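Local coordinates for protein basic helix-loop-helix, putative, expressed (Oryza sativa subsp. japonica, PDB 5LW0) that binds ADP-ribose through a macrodomain and is probably involved in the ADP-ribosylation that regulates repair of DNA interstrand crosslinks, at residues A[47-52]-A[196-201]; A[32-37]-A[119-124]; A[62-67]-A[95-100]. One frame throughout, in Å; residues are numbered along the deposited sequence.

The three contacts lie in one macrodomain, and only contact 1 touches ADP-ribose, holding its two phosphates and the distal ribose. Contact 2 is on the other side of the chain's centre, about 30 Å from contact 1 between centres, where strands 37-40 and 124-128 begin; its Cys122 side chain stays about 11 Å from the ligand. The two are joined through strand 37-40, which begins at Thr37, the end of segment 32-37, and leads toward segment 47-52. Helix 52-69, capped at its start by Asp51 of contact 1, runs on to contact 3, whose centre is about 26 Å from that of contact 1. Contacts 2 and 3 stay about 8 Å apart at their nearest atoms.

Contact 1 (A[47-52]-A[196-201]); sequences DFQFDL and MNPMRP. With AR6 ([(2R,3S,4R,5R)-5-(6-aminopurin-9-yl)-3,4-dihydroxy-oxolan-2-yl]methyl [hydroxy-[[(2R,3S,4R,5S)-3,4,5-trihydroxyoxolan-2-yl]methoxy]phosphoryl] hydrogen phosphate), chain C.
Asp47 and Arg200 close around the distal ribose in the ADP-ribose pocket of the macrodomain: Arg200 NH2 forms a salt bridge with Asp47 OD2 at 3.5 Å, the two charged planes being turned 44° apart. From the same guanidinium NH1 reaches the ribose O3D at 2.6 Å, a weak hydrogen bond because it is strongly bent. Backbone donors take the diphosphate, Asp47 N binding O1A on one phosphorus at 2.9 Å and Phe48 N binding O1B on the other at 3.0 Å. The Phe48 ring lays one face over the ligand's C5D. Behind this shell stands Asn197, its CG anti to the backbone N (chi1 -173°), which carries ND2 to Asp47 O in a nearly straight 2.8 Å hydrogen bond, while Met196 N binds Phe48 O at 2.9 Å. The Gln49 amide stacks on that of Asn197, their planes only 6° apart. Asn197 OD1 accepts from Met199 N in an Asx turn, and this bond and that of ND2 together fix the amide's rotation. Replacing Asn197 by an alanine removes the amide, and Asp47 O would probably lose its side-chain donor and Gln49 its stacking partner. Main-chain N-H groups thus meet the phosphate charge, and the bond from Asn197 to Asp47 O would steady the peptide whose N-H is that of Phe48.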
loop_
_atom_site.group_PDB
_atom_site.type_symbol
_atom_site.label_atom_id
_atom_site.label_comp_id
_atom_site.label_asym_id
_atom_site.label_seq_id
_atom_site.Cartn_x
_atom_site.Cartn_y
_atom_site.Cartn_z
ATOM N N ASP A 47 10.894 7.645 1.876
ATOM C CA ASP A 47 11.291 8.215 3.193
ATOM C C ASP A 47 12.041 7.223 4.064
ATOM O O ASP A 47 12.967 7.604 4.829
ATOM C CB ASP A 47 10.041 8.783 3.954
ATOM C CG ASP A 47 9.412 10.043 3.268
ATOM O OD1 ASP A 47 10.109 10.696 2.450
ATOM O OD2 ASP A 47 8.195 10.378 3.550
ATOM N N PHE A 48 11.672 5.935 4.015
ATOM C CA PHE A 48 12.284 4.924 4.871
ATOM C C PHE A 48 13.559 4.234 4.243
ATOM O O PHE A 48 14.175 3.359 4.863
ATOM C CB PHE A 48 11.257 3.837 5.292
ATOM C CG PHE A 48 10.335 4.223 6.485
ATOM C CD1 PHE A 48 10.466 5.435 7.157
ATOM C CD2 PHE A 48 9.370 3.345 6.926
ATOM C CE1 PHE A 48 9.597 5.782 8.209
ATOM C CE2 PHE A 48 8.553 3.666 8.020
ATOM C CZ PHE A 48 8.652 4.903 8.626
ATOM N N GLN A 49 13.890 4.623 3.014
ATOM C CA GLN A 49 15.182 4.305 2.373
ATOM C C GLN A 49 15.510 2.826 2.299
ATOM O O GLN A 49 16.693 2.418 2.199
ATOM C CB GLN A 49 16.317 5.056 3.094
ATOM C CG GLN A 49 16.125 6.533 2.962
ATOM C CD GLN A 49 17.241 7.357 3.611
ATOM O OE1 GLN A 49 18.037 6.864 4.406
ATOM N NE2 GLN A 49 17.204 8.643 3.344
ATOM N N PHE A 50 14.476 1.999 2.149
ATOM C CA PHE A 50 14.711 0.600 1.932
ATOM C C PHE A 50 15.208 0.325 0.541
ATOM O O PHE A 50 14.659 0.801 -0.423
ATOM C CB PHE A 50 13.434 -0.168 2.237
ATOM C CG PHE A 50 13.616 -1.635 2.457
ATOM C CD1 PHE A 50 13.770 -2.510 1.427
ATOM C CD2 PHE A 50 13.534 -2.170 3.751
ATOM C CE1 PHE A 50 13.858 -3.889 1.660
ATOM C CE2 PHE A 50 13.643 -3.513 3.983
ATOM C CZ PHE A 50 13.792 -4.399 2.931
ATOM N N ASP A 51 16.247 -0.508 0.439
ATOM C CA ASP A 51 16.835 -0.888 -0.866
ATOM C C ASP A 51 15.810 -1.359 -1.909
ATOM O O ASP A 51 15.013 -2.274 -1.649
ATOM C CB ASP A 51 17.795 -2.025 -0.646
ATOM C CG ASP A 51 18.530 -2.390 -1.872
ATOM O OD1 ASP A 51 18.115 -3.351 -2.544
ATOM O OD2 ASP A 51 19.646 -1.824 -2.094
ATOM N N LEU A 52 15.860 -0.764 -3.104
ATOM C CA LEU A 52 14.807 -1.076 -4.137
ATOM C C LEU A 52 14.907 -2.442 -4.696
ATOM O O LEU A 52 13.895 -3.072 -5.043
ATOM C CB LEU A 52 14.881 -0.060 -5.297
ATOM C CG LEU A 52 14.800 1.402 -5.010
ATOM C CD1 LEU A 52 14.606 2.161 -6.318
ATOM C CD2 LEU A 52 13.680 1.693 -4.079
ATOM N N MET A 196 14.821 2.042 7.326
ATOM C CA MET A 196 16.301 2.084 7.164
ATOM C C MET A 196 16.913 3.466 7.253
ATOM O O MET A 196 18.122 3.603 7.088
ATOM C CB MET A 196 16.665 1.545 5.807
ATOM C CG MET A 196 16.513 0.106 5.661
ATOM S SD MET A 196 17.338 -0.950 6.934
ATOM C CE MET A 196 15.701 -1.683 7.118
ATOM N N ASN A 197 16.092 4.497 7.396
ATOM C CA ASN A 197 16.525 5.900 7.435
ATOM C C ASN A 197 16.895 6.304 8.911
ATOM O O ASN A 197 16.061 6.194 9.837
ATOM C CB ASN A 197 15.391 6.786 6.941
ATOM C CG ASN A 197 15.796 8.221 6.786
ATOM O OD1 ASN A 197 16.808 8.650 7.329
ATOM N ND2 ASN A 197 15.000 8.978 6.078
ATOM N N PRO A 198 18.162 6.675 9.143
ATOM C CA PRO A 198 18.599 6.856 10.551
ATOM C C PRO A 198 17.960 8.069 11.233
ATOM O O PRO A 198 18.034 8.198 12.450
ATOM C CB PRO A 198 20.141 7.018 10.424
ATOM C CG PRO A 198 20.385 7.366 8.999
ATOM C CD PRO A 198 19.281 6.718 8.188
ATOM N N MET A 199 17.292 8.897 10.455
ATOM C CA MET A 199 16.571 10.041 10.980
ATOM C C MET A 199 15.067 9.757 11.213
ATOM O O MET A 199 14.267 10.692 11.312
ATOM C CB MET A 199 16.731 11.219 10.035
ATOM C CG MET A 199 18.140 11.791 10.026
ATOM S SD MET A 199 18.608 12.560 8.444
ATOM C CE MET A 199 17.238 13.670 8.062
ATOM N N ARG A 200 14.714 8.474 11.358
ATOM C CA ARG A 200 13.358 8.079 11.627
ATOM C C ARG A 200 13.327 7.014 12.698
ATOM O O ARG A 200 14.325 6.303 12.917
ATOM C CB ARG A 200 12.691 7.514 10.362
ATOM C CG ARG A 200 12.654 8.423 9.161
ATOM C CD ARG A 200 11.750 9.597 9.393
ATOM N NE ARG A 200 11.512 10.298 8.160
ATOM C CZ ARG A 200 10.375 10.247 7.474
ATOM N NH1 ARG A 200 9.340 9.525 7.913
ATOM N NH2 ARG A 200 10.267 10.924 6.348
ATOM N N PRO A 201 12.152 6.847 13.340
ATOM C CA PRO A 201 12.025 5.936 14.475
ATOM C C PRO A 201 12.283 4.487 14.089
ATOM O O PRO A 201 12.044 4.099 12.937
ATOM C CB PRO A 201 10.548 6.117 14.938
ATOM C CG PRO A 201 10.059 7.383 14.286
ATOM C CD PRO A 201 10.923 7.653 13.098
HETATM N N1 AR6 C . 0.719 8.242 -5.278
HETATM C C2 AR6 C . 1.405 7.101 -5.499
HETATM N N3 AR6 C . 2.602 6.849 -5.006
HETATM C C4 AR6 C . 3.232 7.770 -4.213
HETATM C C5 AR6 C . 2.583 9.002 -3.885
HETATM C C6 AR6 C . 1.245 9.217 -4.463
HETATM N N6 AR6 C . 0.543 10.299 -4.227
HETATM N N7 AR6 C . 3.467 9.729 -3.052
HETATM C C8 AR6 C . 4.545 8.936 -2.858
HETATM N N9 AR6 C . 4.411 7.744 -3.547
HETATM P PA AR6 C . 6.803 7.040 1.215
HETATM P PB AR6 C . 7.920 5.083 3.163
HETATM C "C1'" AR6 C . 5.274 6.582 -3.530
HETATM O O1A AR6 C . 8.060 7.901 1.458
HETATM O O1B AR6 C . 9.266 5.028 2.483
HETATM C C1D AR6 C . 5.573 9.055 5.262
HETATM O O1D AR6 C . 5.413 10.449 5.110
HETATM C "C2'" AR6 C . 6.779 6.811 -3.465
HETATM O "O2'" AR6 C . 7.344 7.248 -4.739
HETATM O O2A AR6 C . 5.465 7.676 1.220
HETATM O O2B AR6 C . 7.288 3.821 3.673
HETATM C C2D AR6 C . 5.103 8.639 6.688
HETATM O O2D AR6 C . 4.798 9.828 7.524
HETATM C "C3'" AR6 C . 7.250 5.468 -2.964
HETATM O "O3'" AR6 C . 7.428 4.516 -4.048
HETATM O O3A AR6 C . 6.776 5.795 2.265
HETATM C C3D AR6 C . 6.232 7.821 7.251
HETATM O O3D AR6 C . 6.873 8.664 8.252
HETATM C "C4'" AR6 C . 6.103 5.001 -2.047
HETATM O "O4'" AR6 C . 5.011 5.858 -2.294
HETATM C C4D AR6 C . 7.180 7.556 6.057
HETATM O O4D AR6 C . 6.947 8.580 5.062
HETATM C "C5'" AR6 C . 6.439 5.049 -0.577
HETATM O "O5'" AR6 C . 7.078 6.289 -0.217
HETATM C C5D AR6 C . 6.956 6.231 5.335
HETATM O O5D AR6 C . 8.060 6.098 4.412
#

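Contact 2 (A[32-37]-A[119-124]); sequences DISSRT and GLRCNV
Where the neighbouring parallel strands 37-40 and 124-128 enter the central sheet of the macrodomain, Ser34 and Asn123 join the two incoming loops. The backbone link is Asn123 N to Ser34 O, 3.0 Å, with the donor 38° out of the carbonyl plane. One step further on, Val124 N reaches Thr37 O in a weak bond of 3.4 Å, the first rung between the strands. Asp32 shapes the approach: its OD2 accepts from Ser34 N at 3.0 Å, an Asx turn leading into the short 3-10 segment 34-35. In one of the two conformers of Ser34, and so with less certainty, OG sits between the backbone N and the carbonyl carbon (chi1 74°), which brings it to 3.0 Å from Asn123 OD1 and 2.9 Å from Asp32 OD2. Asn123 OD1 also receives Arg121 NE at 2.6 Å, tilted from the carbonyl plane, while Arg121 NH2 goes to Gly184 O. Closer to the strands, the methyl CG2 of Thr37 packs against Cys122 SG at 3.6 Å, again in one of two conformers of the cysteine and less certain for that. Thr37 OG1 itself turns back to Ile33 O, 2.7 Å, and meets Arg74 NE. The bond from Arg121 NE would limit the turning of the buried Asn123 amide, and the arginine's charge would probably polarise its C=O.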
loop_
_atom_site.group_PDB
_atom_site.type_symbol
_atom_site.label_atom_id
_atom_site.label_comp_id
_atom_site.label_asym_id
_atom_site.label_seq_id
_atom_site.Cartn_x
_atom_site.Cartn_y
_atom_site.Cartn_z
ATOM N N ASP A 32 -18.422 -5.967 -7.803
ATOM C CA ASP A 32 -17.747 -5.287 -8.877
ATOM C C ASP A 32 -16.210 -5.420 -8.648
ATOM O O ASP A 32 -15.736 -5.446 -7.524
ATOM C CB ASP A 32 -18.148 -3.811 -8.892
ATOM C CG ASP A 32 -17.538 -3.054 -10.058
ATOM O OD1 ASP A 32 -18.019 -3.230 -11.200
ATOM O OD2 ASP A 32 -16.576 -2.288 -9.847
ATOM N N ILE A 33 -15.483 -5.447 -9.740
ATOM C CA ILE A 33 -14.026 -5.521 -9.714
ATOM C C ILE A 33 -13.404 -4.430 -8.850
ATOM O O ILE A 33 -12.398 -4.701 -8.163
ATOM C CB ILE A 33 -13.417 -5.507 -11.158
ATOM C CG1 ILE A 33 -11.898 -5.787 -11.115
ATOM C CG2 ILE A 33 -13.706 -4.229 -11.876
ATOM C CD1 ILE A 33 -11.559 -7.114 -10.547
ATOM N N SER A 34 -13.916 -3.208 -8.872
ATOM C CA SER A 34 -13.323 -2.115 -8.087
ATOM C C SER A 34 -13.369 -2.401 -6.614
ATOM O O SER A 34 -12.461 -2.052 -5.886
ATOM C CB SER A 34 -14.034 -0.784 -8.362
ATOM O OG SER A 34 -15.295 -0.760 -7.751
ATOM N N SER A 35 -14.385 -3.150 -6.188
ATOM C CA SER A 35 -14.527 -3.509 -4.784
ATOM C C SER A 35 -13.543 -4.594 -4.381
ATOM O O SER A 35 -13.348 -4.833 -3.187
ATOM C CB SER A 35 -15.986 -3.941 -4.454
ATOM O OG SER A 35 -16.225 -5.258 -4.862
ATOM N N ARG A 36 -12.927 -5.262 -5.378
ATOM C CA ARG A 36 -12.009 -6.312 -5.121
ATOM C C ARG A 36 -10.602 -5.986 -5.629
ATOM O O ARG A 36 -9.831 -6.851 -5.855
ATOM C CB ARG A 36 -12.514 -7.615 -5.784
ATOM C CG ARG A 36 -13.797 -8.161 -5.133
ATOM C CD ARG A 36 -14.378 -9.358 -5.849
ATOM N NE ARG A 36 -14.897 -9.042 -7.177
ATOM C CZ ARG A 36 -14.343 -9.377 -8.333
ATOM N NH1 ARG A 36 -13.201 -10.040 -8.388
ATOM N NH2 ARG A 36 -14.937 -9.012 -9.476
ATOM N N THR A 37 -10.300 -4.684 -5.689
ATOM C CA THR A 37 -9.040 -4.198 -6.124
ATOM C C THR A 37 -8.395 -3.353 -5.028
ATOM O O THR A 37 -9.024 -2.459 -4.468
ATOM C CB THR A 37 -9.144 -3.321 -7.400
ATOM O OG1 THR A 37 -9.780 -4.036 -8.475
ATOM C CG2 THR A 37 -7.741 -2.902 -7.877
ATOM N N GLY A 119 -8.269 6.798 -14.537
ATOM C CA GLY A 119 -9.262 6.044 -15.215
ATOM C C GLY A 119 -9.436 4.629 -14.689
ATOM O O GLY A 119 -9.939 3.764 -15.379
ATOM N N LEU A 120 -8.938 4.381 -13.486
ATOM C CA LEU A 120 -8.962 3.024 -12.915
ATOM C C LEU A 120 -9.597 3.088 -11.561
ATOM O O LEU A 120 -8.963 3.568 -10.643
ATOM C CB LEU A 120 -7.544 2.487 -12.807
ATOM C CG LEU A 120 -7.337 1.028 -12.298
ATOM C CD1 LEU A 120 -7.681 0.024 -13.341
ATOM C CD2 LEU A 120 -5.893 0.800 -11.844
ATOM N N ARG A 121 -10.770 2.539 -11.386
ATOM C CA ARG A 121 -11.339 2.617 -10.005
ATOM C C ARG A 121 -10.866 1.491 -9.145
ATOM O O ARG A 121 -10.884 0.283 -9.538
ATOM C CB ARG A 121 -12.887 2.813 -9.868
ATOM C CG ARG A 121 -13.393 3.107 -8.370
ATOM C CD ARG A 121 -14.967 3.049 -8.246
ATOM N NE ARG A 121 -15.391 2.903 -6.820
ATOM C CZ ARG A 121 -16.605 3.187 -6.318
ATOM N NH1 ARG A 121 -17.563 3.667 -7.123
ATOM N NH2 ARG A 121 -16.851 3.052 -4.951
ATOM N N CYS A 122 -10.366 1.918 -8.025
ATOM C CA CYS A 122 -9.849 1.004 -6.947
ATOM C C CYS A 122 -10.462 1.469 -5.660
ATOM O O CYS A 122 -10.149 2.542 -5.165
ATOM C CB CYS A 122 -8.269 0.947 -6.774
ATOM S SG CYS A 122 -7.331 0.697 -8.314
ATOM N N ASN A 123 -11.237 0.586 -5.022
ATOM C CA ASN A 123 -11.996 0.992 -3.795
ATOM C C ASN A 123 -11.140 0.966 -2.531
ATOM O O ASN A 123 -11.468 1.597 -1.537
ATOM C CB ASN A 123 -13.212 0.108 -3.559
ATOM C CG ASN A 123 -14.334 0.347 -4.543
ATOM O OD1 ASN A 123 -14.156 0.921 -5.588
ATOM N ND2 ASN A 123 -15.491 -0.202 -4.218
ATOM N N VAL A 124 -10.069 0.165 -2.514
ATOM C CA VAL A 124 -9.248 0.083 -1.331
ATOM C C VAL A 124 -7.865 0.571 -1.691
ATOM O O VAL A 124 -7.280 0.124 -2.671
ATOM C CB VAL A 124 -9.171 -1.352 -0.774
ATOM C CG1 VAL A 124 -8.378 -1.377 0.525
ATOM C CG2 VAL A 124 -10.565 -1.937 -0.592
#

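Contact 3 (A[62-67]-A[95-100]); sequences AVADIL and AKKNIN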
loop_
_atom_site.group_PDB
_atom_site.type_symbol
_atom_site.label_atom_id
_atom_site.label_comp_id
_atom_site.label_asym_id
_atom_site.label_seq_id
_atom_site.Cartn_x
_atom_site.Cartn_y
_atom_site.Cartn_z
ATOM N N ALA A 62 5.563 -11.608 -2.112
ATOM C CA ALA A 62 4.347 -11.448 -1.275
ATOM C C ALA A 62 3.074 -11.501 -2.142
ATOM O O ALA A 62 2.058 -12.067 -1.754
ATOM C CB ALA A 62 4.380 -10.115 -0.515
ATOM N N VAL A 63 3.160 -10.897 -3.309
ATOM C CA VAL A 63 2.028 -10.910 -4.265
ATOM C C VAL A 63 1.772 -12.338 -4.755
ATOM O O VAL A 63 0.639 -12.813 -4.742
ATOM C CB VAL A 63 2.316 -9.963 -5.448
ATOM C CG1 VAL A 63 1.378 -10.249 -6.586
ATOM C CG2 VAL A 63 2.217 -8.508 -4.977
ATOM N N ALA A 64 2.831 -13.026 -5.146
ATOM C CA ALA A 64 2.674 -14.413 -5.618
ATOM C C ALA A 64 2.036 -15.265 -4.518
ATOM O O ALA A 64 1.083 -16.031 -4.791
ATOM C CB ALA A 64 4.004 -14.983 -6.010
ATOM N N ASP A 65 2.521 -15.104 -3.281
ATOM C CA ASP A 65 2.003 -15.880 -2.145
ATOM C C ASP A 65 0.506 -15.626 -1.907
ATOM O O ASP A 65 -0.248 -16.575 -1.747
ATOM C CB ASP A 65 2.802 -15.614 -0.887
ATOM C CG ASP A 65 4.234 -16.272 -0.910
ATOM O OD1 ASP A 65 4.508 -17.086 -1.810
ATOM O OD2 ASP A 65 5.075 -15.914 -0.034
ATOM N N ILE A 66 0.035 -14.352 -1.890
ATOM C CA ILE A 66 -1.345 -14.094 -1.648
ATOM C C ILE A 66 -2.254 -14.578 -2.839
ATOM O O ILE A 66 -3.379 -15.046 -2.605
ATOM C CB ILE A 66 -1.621 -12.602 -1.233
ATOM C CG1 ILE A 66 -3.004 -12.476 -0.597
ATOM C CG2 ILE A 66 -1.572 -11.676 -2.408
ATOM C CD1 ILE A 66 -3.009 -12.918 0.836
ATOM N N LEU A 67 -1.786 -14.411 -4.070
ATOM C CA LEU A 67 -2.601 -14.761 -5.227
ATOM C C LEU A 67 -2.733 -16.255 -5.326
ATOM O O LEU A 67 -3.753 -16.739 -5.885
ATOM C CB LEU A 67 -1.980 -14.240 -6.505
ATOM C CG LEU A 67 -2.009 -12.729 -6.691
ATOM C CD1 LEU A 67 -1.314 -12.342 -8.024
ATOM C CD2 LEU A 67 -3.395 -12.183 -6.594
ATOM N N ALA A 95 7.326 -10.585 -14.382
ATOM C CA ALA A 95 7.387 -11.338 -15.637
ATOM C C ALA A 95 8.235 -12.643 -15.482
ATOM O O ALA A 95 7.810 -13.692 -15.900
ATOM C CB ALA A 95 7.925 -10.477 -16.743
ATOM N N LYS A 96 9.377 -12.548 -14.841
ATOM C CA LYS A 96 10.206 -13.739 -14.573
ATOM C C LYS A 96 9.467 -14.771 -13.766
ATOM O O LYS A 96 9.585 -15.960 -14.022
ATOM C CB LYS A 96 11.488 -13.353 -13.852
ATOM C CG LYS A 96 12.490 -12.652 -14.744
ATOM C CD LYS A 96 13.899 -12.662 -14.121
ATOM C CE LYS A 96 14.450 -11.238 -13.946
ATOM N NZ LYS A 96 14.949 -10.650 -15.223
ATOM N N LYS A 97 8.710 -14.321 -12.769
ATOM C CA LYS A 97 7.976 -15.209 -11.868
ATOM C C LYS A 97 6.646 -15.647 -12.415
ATOM O O LYS A 97 5.904 -16.393 -11.758
ATOM C CB LYS A 97 7.741 -14.516 -10.529
ATOM C CG LYS A 97 8.896 -14.574 -9.563
ATOM C CD LYS A 97 8.393 -14.709 -8.110
ATOM C CE LYS A 97 7.891 -16.107 -7.774
ATOM N NZ LYS A 97 7.639 -16.231 -6.314
ATOM N N ASN A 98 6.306 -15.173 -13.590
ATOM C CA ASN A 98 5.082 -15.496 -14.207
ATOM C C ASN A 98 3.881 -15.229 -13.360
ATOM O O ASN A 98 2.953 -16.006 -13.328
ATOM C CB ASN A 98 5.093 -16.951 -14.637
ATOM C CG ASN A 98 5.197 -17.072 -16.082
ATOM O OD1 ASN A 98 6.300 -17.233 -16.619
ATOM N ND2 ASN A 98 4.096 -16.829 -16.762
ATOM N N ILE A 99 3.879 -14.102 -12.676
ATOM C CA ILE A 99 2.680 -13.687 -11.973
ATOM C C ILE A 99 1.514 -13.429 -12.945
ATOM O O ILE A 99 1.692 -12.829 -14.005
ATOM C CB ILE A 99 2.985 -12.439 -11.142
ATOM C CG1 ILE A 99 3.920 -12.854 -9.989
ATOM C CG2 ILE A 99 1.701 -11.844 -10.601
ATOM C CD1 ILE A 99 4.289 -11.768 -9.088
ATOM N N ASN A 100 0.319 -13.894 -12.569
ATOM C CA ASN A 100 -0.864 -13.685 -13.388
ATOM C C ASN A 100 -1.161 -12.199 -13.592
ATOM O O ASN A 100 -1.559 -11.534 -12.678
ATOM C CB ASN A 100 -2.055 -14.353 -12.749
ATOM C CG ASN A 100 -3.308 -14.297 -13.615
ATOM O OD1 ASN A 100 -3.577 -13.301 -14.333
ATOM N ND2 ASN A 100 -4.116 -15.366 -13.545
#
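Ile99 packs on helix 52-69 just beyond the end of helix 85-96, in the beta-alpha-beta succession of the macrodomain: strands 37-40, 74-79 and 104-108 lie side by side and parallel, and these two helices connect them in turn. Helix 85-96 ends in a Schellman motif, for which the evidence is the positive phi of Asn98 (54°) together with two bonds back into the last turn. Asn98 N is also tied to Ala95 O at 3.1 Å. The turned chain then heads for strand 104-108 and brings Ile99 over its neighbour. The backbones come nearest at Ala64 and Ile99, CA to CA 6.4 Å, and no hydrogen bond crosses between the segments.

Apolar packing carries most of the contact. Two branches of Ile99 serve two parts of the helix face. With CG1 anti to the carbonyl carbon (chi1 -69°) and CD1 extended beyond it, CD1 reaches Val63 CG1 at 4.1 Å and lies 4.5 Å from Ala64 CB. The other branch, CG2, meets Leu67 CD1 at 4.0 Å, one helical turn further along. Val63 and Leu67 each cross Ile99 at about a right angle, so methyl groups do the touching and neither chain lies along the other. Val60 on the same helix and Phe104 on strand 104-108 add to the surroundings of Ile99. The small methyl of Ala64 probably allows the close approach of the two backbones, and the modest buried area, 193 Å² over both sides, fits a contact at the surface.

The charged part belongs to Lys97, whose bent chain leads back over the helix to a salt bridge with Asp61. While paired with Asp61 OD1, the ammonium nitrogen NZ of Lys97 lies 3.9 Å from Ala64 CB.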